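PDB 5FX8: zonadhesin, which is a putative adhesion protein that may take part in cell-cell interaction, meeting partner proteins through salt bridges and hydrogen bonds; this chain is its N-terminal part. Local coordinates for residues L147-P152 and G207-Q212; V167-A172 and V280-T285; Y197-S202 and E259-S264. All blocks are in the same frame, centred on the assembly; numbering follows the deposited sequence.

Contact 1: residues L147-P152 and G207-Q212; sequences LDRSQP and GDFTPQ
Arg149 reaches across to the backbone carbonyl of Gly207, joining two loops on the outer side of a β-sandwich in the second cohesin-like domain. Two nitrogens of its guanidinium converge on a single acceptor: NE of Arg149 lies 3.0 Å from O of Gly207, and NH2 of the same arginine is 2.9 Å from that oxygen. Both N-H...O angles are strongly bent, near 126°, so both bonds are weak. The arginine chain, with CG anti to the carbonyl carbon, bends at chi2 and so brings NE and NH2 to this oxygen. Next to it, CD2 of Leu147 sits 3.6 Å from Gly207 O and also meets the carboxylate carbon of Asp208. This methyl lies over one face of the Arg149 guanidinium, toward its rim. NH2 of Arg149 also approaches the Phe209 ring at its edge, in the ring plane, 3.9 Å from Phe209 CE1; the guanidinium and ring planes are 44° apart.

Beyond this first shell, NH1 makes a salt bridge to Asp168, the strongest polar partner of the arginine. Phe209 is engaged by Arg262 in a cation-pi contact, and Asp208 OD1 forms a salt bridge with NH1 of Arg262. The same OD1 accepts from the Phe209 backbone N at 2.8 Å.

The loop carrying Arg149 is shaped by an Asx turn, with OD1 of Asp148 taking the backbone N of Ser150 at 3.3 Å. Ser150 OG binds that same oxygen from its syn side. The other carboxylate oxygen, Asp148 OD2, receives NE2 of Gln151 at 3.2 Å, in the Gln151 amide plane and nearly straight (172°).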
ATOM      1  N   LEU C 147      10.685 -34.339  32.246  1.00 24.78           N
ATOM      2  CA  LEU C 147       9.334 -33.820  32.197  1.00 23.89           C
ATOM      3  C   LEU C 147       8.708 -34.106  30.845  1.00 25.34           C
ATOM      4  O   LEU C 147       9.363 -34.007  29.810  1.00 27.56           O
ATOM      5  CB  LEU C 147       9.354 -32.322  32.473  1.00 26.36           C
ATOM      6  CG  LEU C 147       8.811 -31.721  33.761  1.00 24.65           C
ATOM      7  CD1 LEU C 147       8.839 -32.706  34.888  1.00 24.98           C
ATOM      8  CD2 LEU C 147       9.632 -30.506  34.109  1.00 26.46           C
ATOM      9  N   ASP C 148       7.434 -34.466  30.857  1.00 25.55           N
ATOM     10  CA  ASP C 148       6.698 -34.727  29.628  1.00 26.39           C
ATOM     11  C   ASP C 148       6.448 -33.411  28.893  1.00 32.23           C
ATOM     12  O   ASP C 148       5.646 -32.585  29.338  1.00 32.94           O
ATOM     13  CB  ASP C 148       5.394 -35.429  29.974  1.00 27.82           C
ATOM     14  CG  ASP C 148       4.624 -35.830  28.766  1.00 29.36           C
ATOM     15  OD1 ASP C 148       5.176 -35.682  27.677  1.00 36.49           O
ATOM     16  OD2 ASP C 148       3.490 -36.322  28.894  1.00 28.90           O
ATOM     17  N   ARG C 149       7.129 -33.201  27.766  1.00 31.48           N
ATOM     18  CA  ARG C 149       7.006 -31.954  27.025  1.00 26.81           C
ATOM     19  C   ARG C 149       6.232 -32.136  25.735  1.00 26.62           C
ATOM     20  O   ARG C 149       6.531 -31.484  24.740  1.00 32.85           O
ATOM     21  CB  ARG C 149       8.376 -31.352  26.723  1.00 29.63           C
ATOM     22  CG  ARG C 149       9.162 -30.882  27.938  1.00 28.85           C
ATOM     23  CD  ARG C 149       8.267 -30.145  28.907  1.00 28.57           C
ATOM     24  NE  ARG C 149       8.997 -29.278  29.816  1.00 23.22           N
ATOM     25  CZ  ARG C 149       8.414 -28.623  30.804  1.00 24.07           C
ATOM     26  NH1 ARG C 149       7.121 -28.769  30.987  1.00 24.83           N
ATOM     27  NH2 ARG C 149       9.107 -27.835  31.604  1.00 25.05           N
ATOM     28  N   SER C 150       5.244 -33.021  25.739  1.00 28.10           N
ATOM     29  CA  SER C 150       4.419 -33.295  24.569  1.00 28.80           C
ATOM     30  C   SER C 150       2.964 -32.925  24.779  1.00 28.48           C
ATOM     31  O   SER C 150       2.148 -33.150  23.887  1.00 28.04           O
ATOM     32  CB  SER C 150       4.496 -34.776  24.194  1.00 30.39           C
ATOM     33  OG  SER C 150       3.577 -35.530  24.983  1.00 43.15           O
ATOM     34  N   GLN C 151       2.616 -32.400  25.933  1.00 27.44           N
ATOM     35  CA  GLN C 151       1.258 -31.997  26.215  1.00 23.76           C
ATOM     36  C   GLN C 151       1.303 -31.130  27.457  1.00 25.23           C
ATOM     37  O   GLN C 151       2.344 -31.062  28.112  1.00 26.33           O
ATOM     38  CB  GLN C 151       0.369 -33.216  26.409  1.00 26.90           C
ATOM     39  CG  GLN C 151       0.872 -34.159  27.455  1.00 29.32           C
ATOM     40  CD  GLN C 151      -0.099 -35.276  27.723  1.00 29.91           C
ATOM     41  OE1 GLN C 151      -1.283 -35.134  27.461  1.00 30.65           O
ATOM     42  NE2 GLN C 151       0.396 -36.398  28.242  1.00 29.15           N
ATOM     43  N   PRO C 152       0.231 -30.434  27.801  1.00 24.58           N
ATOM     44  CA  PRO C 152       0.226 -29.689  29.060  1.00 23.15           C
ATOM     45  C   PRO C 152       0.363 -30.624  30.250  1.00 23.80           C
ATOM     46  O   PRO C 152      -0.324 -31.640  30.341  1.00 23.72           O
ATOM     47  CB  PRO C 152      -1.135 -28.998  29.049  1.00 24.50           C
ATOM     48  CG  PRO C 152      -1.504 -28.952  27.624  1.00 26.68           C
ATOM     49  CD  PRO C 152      -0.991 -30.192  27.027  1.00 24.50           C
ATOM     50  N   GLY C 207      14.252 -31.770  31.552  1.00 31.90           N
ATOM     51  CA  GLY C 207      13.159 -31.054  30.927  1.00 28.07           C
ATOM     52  C   GLY C 207      12.665 -29.844  31.683  1.00 28.68           C
ATOM     53  O   GLY C 207      11.612 -29.319  31.346  1.00 30.67           O
ATOM     54  N   ASP C 208      13.402 -29.370  32.681  1.00 27.94           N
ATOM     55  CA  ASP C 208      12.933 -28.324  33.572  1.00 28.59           C
ATOM     56  C   ASP C 208      13.721 -27.037  33.363  1.00 29.34           C
ATOM     57  O   ASP C 208      14.770 -27.020  32.724  1.00 30.66           O
ATOM     58  CB  ASP C 208      13.040 -28.771  35.033  1.00 26.24           C
ATOM     59  CG  ASP C 208      11.962 -28.174  35.909  1.00 30.99           C
ATOM     60  OD1 ASP C 208      11.224 -27.279  35.433  1.00 33.63           O
ATOM     61  OD2 ASP C 208      11.854 -28.596  37.082  1.00 35.17           O
ATOM     62  N   PHE C 209      13.182 -25.947  33.899  1.00 29.78           N
ATOM     63  CA  PHE C 209      13.820 -24.645  33.838  1.00 27.47           C
ATOM     64  C   PHE C 209      13.341 -23.850  35.036  1.00 28.61           C
ATOM     65  O   PHE C 209      12.270 -24.112  35.585  1.00 28.15           O
ATOM     66  CB  PHE C 209      13.517 -23.913  32.520  1.00 29.88           C
ATOM     67  CG  PHE C 209      12.084 -23.483  32.364  1.00 28.44           C
ATOM     68  CD1 PHE C 209      11.108 -24.388  32.002  1.00 27.35           C
ATOM     69  CD2 PHE C 209      11.719 -22.173  32.565  1.00 28.97           C
ATOM     70  CE1 PHE C 209       9.805 -23.997  31.858  1.00 24.01           C
ATOM     71  CE2 PHE C 209      10.419 -21.787  32.428  1.00 28.10           C
ATOM     72  CZ  PHE C 209       9.463 -22.704  32.070  1.00 25.47           C
ATOM     73  N   THR C 210      14.159 -22.890  35.448  1.00 31.04           N
ATOM     74  CA  THR C 210      13.859 -22.024  36.589  1.00 31.19           C
ATOM     75  C   THR C 210      13.811 -20.580  36.130  1.00 32.28           C
ATOM     76  O   THR C 210      14.865 -19.958  35.926  1.00 35.49           O
ATOM     77  CB  THR C 210      14.903 -22.178  37.690  1.00 29.62           C
ATOM     78  OG1 THR C 210      14.924 -23.526  38.138  1.00 36.10           O
ATOM     79  CG2 THR C 210      14.563 -21.300  38.853  1.00 30.51           C
ATOM     80  N   PRO C 211      12.631 -19.993  35.979  1.00 34.27           N
ATOM     81  CA  PRO C 211      12.551 -18.595  35.540  1.00 35.92           C
ATOM     82  C   PRO C 211      13.180 -17.653  36.552  1.00 38.39           C
ATOM     83  O   PRO C 211      13.096 -17.863  37.761  1.00 38.96           O
ATOM     84  CB  PRO C 211      11.047 -18.353  35.421  1.00 32.65           C
ATOM     85  CG  PRO C 211      10.446 -19.700  35.349  1.00 30.25           C
ATOM     86  CD  PRO C 211      11.306 -20.600  36.139  1.00 31.13           C
ATOM     87  N   GLN C 212      13.818 -16.608  36.049  1.00 42.81           N
ATOM     88  CA  GLN C 212      14.456 -15.622  36.908  1.00 48.63           C
ATOM     89  C   GLN C 212      13.437 -14.576  37.340  1.00 49.23           C
ATOM     90  O   GLN C 212      12.501 -14.269  36.605  1.00 48.10           O
ATOM     91  CB  GLN C 212      15.627 -14.978  36.160  1.00 54.06           C
ATOM     92  CG  GLN C 212      16.049 -13.598  36.632  1.00 60.21           C
ATOM     93  CD  GLN C 212      16.909 -12.875  35.604  1.00 69.12           C
ATOM     94  OE1 GLN C 212      17.477 -13.498  34.703  1.00 66.30           O
ATOM     95  NE2 GLN C 212      16.998 -11.552  35.727  1.00 73.77           N
TER

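Contact 2: residues V167-A172 and V280-T285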
ATOM      1  N   VAL C 167       1.522 -24.999  35.683  1.00 21.00           N
ATOM      2  CA  VAL C 167       0.922 -25.563  34.484  1.00 20.05           C
ATOM      3  C   VAL C 167       1.860 -25.231  33.333  1.00 22.93           C
ATOM      4  O   VAL C 167       2.054 -24.055  32.999  1.00 22.97           O
ATOM      5  CB  VAL C 167      -0.486 -25.015  34.230  1.00 22.73           C
ATOM      6  CG1 VAL C 167      -1.084 -25.677  33.025  1.00 21.94           C
ATOM      7  CG2 VAL C 167      -1.375 -25.233  35.448  1.00 22.85           C
ATOM      8  N   ASP C 168       2.470 -26.251  32.747  1.00 24.06           N
ATOM      9  CA  ASP C 168       3.397 -26.076  31.642  1.00 21.18           C
ATOM     10  C   ASP C 168       2.698 -26.367  30.325  1.00 22.35           C
ATOM     11  O   ASP C 168       2.051 -27.406  30.182  1.00 23.48           O
ATOM     12  CB  ASP C 168       4.606 -26.990  31.796  1.00 19.88           C
ATOM     13  CG  ASP C 168       5.595 -26.470  32.803  1.00 23.24           C
ATOM     14  OD1 ASP C 168       5.325 -25.411  33.392  1.00 24.64           O
ATOM     15  OD2 ASP C 168       6.647 -27.110  33.007  1.00 26.08           O
ATOM     16  N   ILE C 169       2.835 -25.456  29.369  1.00 22.54           N
ATOM     17  CA  ILE C 169       2.315 -25.632  28.019  1.00 22.45           C
ATOM     18  C   ILE C 169       3.505 -25.745  27.073  1.00 23.85           C
ATOM     19  O   ILE C 169       4.259 -24.778  26.910  1.00 23.69           O
ATOM     20  CB  ILE C 169       1.408 -24.476  27.595  1.00 23.76           C
ATOM     21  CG1 ILE C 169       0.387 -24.139  28.685  1.00 21.04           C
ATOM     22  CG2 ILE C 169       0.793 -24.822  26.256  1.00 25.01           C
ATOM     23  CD1 ILE C 169      -0.695 -25.123  28.828  1.00 23.19           C
ATOM     24  N   PRO C 170       3.713 -26.887  26.429  1.00 25.55           N
ATOM     25  CA  PRO C 170       4.847 -27.020  25.509  1.00 26.66           C
ATOM     26  C   PRO C 170       4.504 -26.497  24.118  1.00 30.79           C
ATOM     27  O   PRO C 170       3.494 -26.875  23.522  1.00 28.02           O
ATOM     28  CB  PRO C 170       5.103 -28.529  25.489  1.00 27.56           C
ATOM     29  CG  PRO C 170       3.804 -29.116  25.763  1.00 26.78           C
ATOM     30  CD  PRO C 170       3.049 -28.170  26.660  1.00 24.01           C
ATOM     31  N   GLY C 171       5.358 -25.610  23.607  1.00 31.89           N
ATOM     32  CA  GLY C 171       5.236 -25.170  22.234  1.00 31.69           C
ATOM     33  C   GLY C 171       5.482 -26.268  21.230  1.00 36.46           C
ATOM     34  O   GLY C 171       4.974 -26.192  20.114  1.00 39.37           O
ATOM     35  N   ALA C 172       6.216 -27.287  21.605  1.00 37.60           N
ATOM     36  CA  ALA C 172       6.410 -28.432  20.743  1.00 38.53           C
ATOM     37  C   ALA C 172       5.144 -29.246  20.523  1.00 43.34           C
ATOM     38  O   ALA C 172       5.234 -30.356  20.016  1.00 52.45           O
ATOM     39  CB  ALA C 172       7.504 -29.315  21.328  1.00 37.89           C
ATOM     40  N   VAL C 280      -7.189 -28.939  36.567  1.00 26.11           N
ATOM     41  CA  VAL C 280      -6.810 -27.895  35.638  1.00 25.63           C
ATOM     42  C   VAL C 280      -7.246 -28.352  34.264  1.00 27.76           C
ATOM     43  O   VAL C 280      -6.701 -29.321  33.731  1.00 28.19           O
ATOM     44  CB  VAL C 280      -5.312 -27.609  35.648  1.00 25.82           C
ATOM     45  CG1 VAL C 280      -4.985 -26.684  34.528  1.00 27.51           C
ATOM     46  CG2 VAL C 280      -4.926 -26.973  36.918  1.00 27.76           C
ATOM     47  N   ASN C 281      -8.212 -27.661  33.681  1.00 29.39           N
ATOM     48  CA  ASN C 281      -8.590 -27.897  32.297  1.00 28.77           C
ATOM     49  C   ASN C 281      -7.785 -26.968  31.403  1.00 28.56           C
ATOM     50  O   ASN C 281      -7.733 -25.764  31.644  1.00 30.00           O
ATOM     51  CB  ASN C 281     -10.081 -27.660  32.114  1.00 30.00           C
ATOM     52  CG  ASN C 281     -10.902 -28.365  33.149  1.00 34.88           C
ATOM     53  OD1 ASN C 281     -11.076 -27.876  34.266  1.00 34.40           O
ATOM     54  ND2 ASN C 281     -11.412 -29.532  32.792  1.00 42.09           N
ATOM     55  N   VAL C 282      -7.145 -27.525  30.390  1.00 28.85           N
ATOM     56  CA  VAL C 282      -6.347 -26.757  29.445  1.00 28.90           C
ATOM     57  C   VAL C 282      -6.870 -27.055  28.054  1.00 28.89           C
ATOM     58  O   VAL C 282      -6.890 -28.216  27.638  1.00 33.67           O
ATOM     59  CB  VAL C 282      -4.855 -27.094  29.552  1.00 27.94           C
ATOM     60  CG1 VAL C 282      -4.095 -26.429  28.435  1.00 27.32           C
ATOM     61  CG2 VAL C 282      -4.331 -26.647  30.883  1.00 26.09           C
ATOM     62  N   ASP C 283      -7.310 -26.025  27.343  1.00 30.09           N
ATOM     63  CA  ASP C 283      -7.771 -26.168  25.968  1.00 31.70           C
ATOM     64  C   ASP C 283      -6.794 -25.451  25.054  1.00 31.56           C
ATOM     65  O   ASP C 283      -6.529 -24.264  25.244  1.00 32.68           O
ATOM     66  CB  ASP C 283      -9.175 -25.604  25.806  1.00 32.79           C
ATOM     67  CG  ASP C 283     -10.165 -26.286  26.700  1.00 39.47           C
ATOM     68  OD1 ASP C 283     -10.196 -25.975  27.914  1.00 46.28           O
ATOM     69  OD2 ASP C 283     -10.903 -27.147  26.189  1.00 40.27           O
ATOM     70  N   LEU C 284      -6.239 -26.169  24.092  1.00 29.91           N
ATOM     71  CA  LEU C 284      -5.270 -25.600  23.175  1.00 31.18           C
ATOM     72  C   LEU C 284      -5.924 -25.417  21.821  1.00 35.39           C
ATOM     73  O   LEU C 284      -6.589 -26.326  21.322  1.00 35.53           O
ATOM     74  CB  LEU C 284      -4.045 -26.496  23.033  1.00 32.80           C
ATOM     75  CG  LEU C 284      -3.211 -26.775  24.266  1.00 29.34           C
ATOM     76  CD1 LEU C 284      -2.097 -27.633  23.838  1.00 29.49           C
ATOM     77  CD2 LEU C 284      -2.667 -25.508  24.830  1.00 28.68           C
ATOM     78  N   THR C 285      -5.748 -24.244  21.237  1.00 38.40           N
ATOM     79  CA  THR C 285      -6.164 -24.005  19.868  1.00 38.09           C
ATOM     80  C   THR C 285      -4.937 -24.036  18.975  1.00 42.24           C
ATOM     81  O   THR C 285      -3.934 -23.375  19.255  1.00 38.87           O
ATOM     82  CB  THR C 285      -6.885 -22.676  19.736  1.00 36.85           C
ATOM     83  OG1 THR C 285      -8.136 -22.761  20.416  1.00 38.47           O
ATOM     84  CG2 THR C 285      -7.113 -22.359  18.282  1.00 39.01           C
TER
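Strands 167-170 and 280-285 run nearly parallel, with 18° between their N-to-C directions and 9.9 Å between axes at closest approach, a spacing at which side chains rather than backbones meet. Alternate residues of each strand point at the other: Val167 and Ile169 from one, Val280, Val282 and Leu284 from the other, all buried. Val167 splits its two methyls between neighbours. With CG1 anti to the backbone N (chi1 -177°), that branch slides past Val282, 4.0 Å from its CG2, while Val167 CG2 faces Val280 CG1 tip to tip at 4.0 Å.

This is face-to-face packing in a β-sandwich: strand 162-170 belongs to one five-stranded antiparallel sheet of the cohesin-like domain, strand 275-286 to the other, and these apolar rows form part of the core between them. Ile169 continues the pattern one step along. Its CD1 meets Val282 CG1 end on at 3.7 Å, and its CG2 branch passes alongside Leu284, 3.8 Å from CD2. Pro152 also touches both Ile169 and Val282 at this level. On the opposite side of strand 167-170, Asp168 turns away from the core, its OD2 salt-bridged to Arg262.

Contact 3: residues Y197-S202 and E259-S264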
ATOM      1  N   TYR C 197       3.511 -15.820  35.116  1.00 18.50           N
ATOM      2  CA  TYR C 197       3.850 -16.759  34.064  1.00 17.61           C
ATOM      3  C   TYR C 197       5.262 -16.470  33.594  1.00 19.46           C
ATOM      4  O   TYR C 197       5.830 -15.423  33.878  1.00 21.20           O
ATOM      5  CB  TYR C 197       2.849 -16.709  32.902  1.00 18.49           C
ATOM      6  CG  TYR C 197       3.046 -15.554  31.941  1.00 19.75           C
ATOM      7  CD1 TYR C 197       2.481 -14.309  32.189  1.00 17.98           C
ATOM      8  CD2 TYR C 197       3.789 -15.718  30.781  1.00 18.46           C
ATOM      9  CE1 TYR C 197       2.665 -13.256  31.322  1.00 19.27           C
ATOM     10  CE2 TYR C 197       3.978 -14.685  29.910  1.00 16.82           C
ATOM     11  CZ  TYR C 197       3.415 -13.443  30.174  1.00 23.67           C
ATOM     12  OH  TYR C 197       3.608 -12.402  29.281  1.00 15.86           O
ATOM     13  N   ALA C 198       5.828 -17.431  32.883  1.00 22.23           N
ATOM     14  CA  ALA C 198       7.143 -17.280  32.308  1.00 21.31           C
ATOM     15  C   ALA C 198       7.193 -18.110  31.046  1.00 21.45           C
ATOM     16  O   ALA C 198       6.426 -19.050  30.876  1.00 21.56           O
ATOM     17  CB  ALA C 198       8.227 -17.724  33.280  1.00 24.32           C
ATOM     18  N   VAL C 199       8.110 -17.758  30.158  1.00 21.18           N
ATOM     19  CA  VAL C 199       8.341 -18.508  28.934  1.00 21.87           C
ATOM     20  C   VAL C 199       9.830 -18.805  28.857  1.00 26.89           C
ATOM     21  O   VAL C 199      10.642 -17.881  28.786  1.00 34.29           O
ATOM     22  CB  VAL C 199       7.880 -17.741  27.684  1.00 23.48           C
ATOM     23  CG1 VAL C 199       7.981 -18.618  26.475  1.00 25.72           C
ATOM     24  CG2 VAL C 199       6.465 -17.243  27.834  1.00 19.54           C
ATOM     25  N   GLY C 200      10.190 -20.082  28.879  1.00 25.64           N
ATOM     26  CA  GLY C 200      11.576 -20.490  28.818  1.00 28.71           C
ATOM     27  C   GLY C 200      11.834 -21.342  27.594  1.00 30.42           C
ATOM     28  O   GLY C 200      10.934 -21.996  27.073  1.00 27.55           O
ATOM     29  N   SER C 201      13.077 -21.324  27.133  1.00 33.70           N
ATOM     30  CA  SER C 201      13.460 -22.092  25.965  1.00 33.07           C
ATOM     31  C   SER C 201      14.649 -23.012  26.187  1.00 35.98           C
ATOM     32  O   SER C 201      14.962 -23.798  25.292  1.00 42.06           O
ATOM     33  CB  SER C 201      13.782 -21.155  24.802  1.00 34.88           C
ATOM     34  OG  SER C 201      14.749 -20.209  25.217  1.00 41.58           O
ATOM     35  N   SER C 202      15.317 -22.946  27.329  1.00 37.84           N
ATOM     36  CA  SER C 202      16.489 -23.777  27.561  1.00 41.95           C
ATOM     37  C   SER C 202      16.128 -25.236  27.835  1.00 40.47           C
ATOM     38  O   SER C 202      16.234 -26.085  26.943  1.00 44.52           O
ATOM     39  CB  SER C 202      17.272 -23.239  28.742  1.00 43.36           C
ATOM     40  OG  SER C 202      16.548 -23.560  29.916  1.00 40.76           O
ATOM     41  N   GLU C 259       9.822 -23.590  23.050  1.00 31.60           N
ATOM     42  CA  GLU C 259       9.505 -22.823  24.238  1.00 29.85           C
ATOM     43  C   GLU C 259       8.463 -23.550  25.074  1.00 26.54           C
ATOM     44  O   GLU C 259       7.707 -24.380  24.575  1.00 27.47           O
ATOM     45  CB  GLU C 259       9.018 -21.424  23.860  1.00 30.69           C
ATOM     46  CG  GLU C 259      10.141 -20.460  23.509  1.00 31.91           C
ATOM     47  CD  GLU C 259       9.620 -19.099  23.098  1.00 36.80           C
ATOM     48  OE1 GLU C 259       8.432 -19.034  22.727  1.00 32.14           O
ATOM     49  OE2 GLU C 259      10.384 -18.103  23.144  1.00 42.92           O
ATOM     50  N   VAL C 260       8.456 -23.247  26.371  1.00 25.38           N
ATOM     51  CA  VAL C 260       7.455 -23.750  27.302  1.00 24.41           C
ATOM     52  C   VAL C 260       6.884 -22.565  28.060  1.00 23.60           C
ATOM     53  O   VAL C 260       7.639 -21.787  28.648  1.00 21.70           O
ATOM     54  CB  VAL C 260       8.037 -24.788  28.287  1.00 23.67           C
ATOM     55  CG1 VAL C 260       7.067 -25.064  29.396  1.00 23.85           C
ATOM     56  CG2 VAL C 260       8.328 -26.080  27.595  1.00 24.35           C
ATOM     57  N   LEU C 261       5.561 -22.415  28.020  1.00 22.76           N
ATOM     58  CA  LEU C 261       4.843 -21.464  28.861  1.00 21.11           C
ATOM     59  C   LEU C 261       4.529 -22.092  30.212  1.00 20.25           C
ATOM     60  O   LEU C 261       3.913 -23.153  30.276  1.00 19.90           O
ATOM     61  CB  LEU C 261       3.534 -21.029  28.201  1.00 21.23           C
ATOM     62  CG  LEU C 261       2.628 -20.179  29.084  1.00 18.90           C
ATOM     63  CD1 LEU C 261       3.303 -18.905  29.342  1.00 19.79           C
ATOM     64  CD2 LEU C 261       1.355 -19.909  28.386  1.00 24.44           C
ATOM     65  N   ARG C 262       4.908 -21.420  31.287  1.00 19.47           N
ATOM     66  CA  ARG C 262       4.682 -21.930  32.630  1.00 20.37           C
ATOM     67  C   ARG C 262       3.845 -20.933  33.407  1.00 20.79           C
ATOM     68  O   ARG C 262       4.275 -19.804  33.633  1.00 18.84           O
ATOM     69  CB  ARG C 262       6.008 -22.199  33.344  1.00 20.26           C
ATOM     70  CG  ARG C 262       5.880 -22.466  34.834  1.00 21.40           C
ATOM     71  CD  ARG C 262       7.119 -23.116  35.382  1.00 23.05           C
ATOM     72  NE  ARG C 262       7.200 -24.495  34.929  1.00 23.60           N
ATOM     73  CZ  ARG C 262       8.255 -25.268  35.113  1.00 26.50           C
ATOM     74  NH1 ARG C 262       9.315 -24.784  35.742  1.00 29.77           N
ATOM     75  NH2 ARG C 262       8.251 -26.516  34.669  1.00 26.01           N
ATOM     76  N   VAL C 263       2.661 -21.344  33.826  1.00 18.42           N
ATOM     77  CA  VAL C 263       1.813 -20.502  34.647  1.00 17.75           C
ATOM     78  C   VAL C 263       1.909 -20.964  36.091  1.00 22.09           C
ATOM     79  O   VAL C 263       1.797 -22.155  36.379  1.00 22.02           O
ATOM     80  CB  VAL C 263       0.363 -20.528  34.151  1.00 20.59           C
ATOM     81  CG1 VAL C 263      -0.472 -19.591  34.986  1.00 21.77           C
ATOM     82  CG2 VAL C 263       0.315 -20.110  32.724  1.00 19.57           C
ATOM     83  N   SER C 264       2.109 -20.026  37.000  1.00 21.47           N
ATOM     84  CA  SER C 264       2.246 -20.325  38.414  1.00 21.08           C
ATOM     85  C   SER C 264       1.122 -19.646  39.175  1.00 23.90           C
ATOM     86  O   SER C 264       0.931 -18.441  39.036  1.00 26.22           O
ATOM     87  CB  SER C 264       3.603 -19.853  38.920  1.00 21.26           C
ATOM     88  OG  SER C 264       3.705 -19.949  40.317  1.00 24.19           O
TER
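Ala198 and Arg262 exchange backbone hydrogen bonds in both directions, Ala198 N to Arg262 O at 2.9 Å and Arg262 N to Ala198 O at 2.8 Å. Two residues along, Gly200 and Val260 do the same, with Gly200 N 3.1 Å from Val260 O and Val260 N 2.9 Å from Gly200 O. Between and beside these hydrogen-bonded pairs lie the non-hydrogen-bonded pairs Val199-Leu261 and Tyr197-Val263. CA-H...O contacts supplement the ladder, among them Val199 CA to Val260 O at 3.4 Å.

The apolar contacts gather on the face bearing Tyr197, Val199, Leu261 and Val263. Leu261 is central: its CG is anti to the backbone N (chi1 172°) and the turn at chi2 (66°) carries CD1 across to the partner strand, 3.5 Å from Tyr197 CD2 and 3.9 Å from Val199 CG2. It meets the tyrosine ring at a slant. Tyr197 in turn makes an edge-to-face contact with Phe251 of the opposing sheet.

Near the strand ends, the extended Glu259 chain lies against Val199, whose CG1 is 3.8 Å from the carboxylate carbon CD. OE1 of Glu259 accepts from the backbone N of Ala256, while OE2 forms a weak, long ion pair with Arg410 of the lipoxygenase chain.

On the other face, Arg262 leads away from strand 197-200 toward Asp168, its strongest polar partner. The alternating hydrogen-bonded and non-hydrogen-bonded pairs, with 159° between the strand directions, are those of neighbouring antiparallel strands; the face of Tyr197, Leu261 and Val263 turns to the core of the cohesin-like β-sandwich.

Strand 260-268 ties contact 3 to contact 2: within their shared sheet it neighbours strand 162-170, with Ile169 N 2.7 Å from Leu261 O in a probable hydrogen bond. The Arg149 side of contact 1 lies over the face of that sheet turned away from the core, while its Pro152 CG reaches Val282 CG1 of contact 2 at 3.7 Å. Centre to centre, contact 1 is about 7 Å from contact 3 and about 11 Å from contact 2. A charged network joins all three: Asp168 OD2 meets Arg149 NH1 at 2.7 Å and also pairs with Arg262, whose NH1 is 3.2 Å from Asp208 OD1. The two arginines gather round one carboxylate, which probably favours its ionised form.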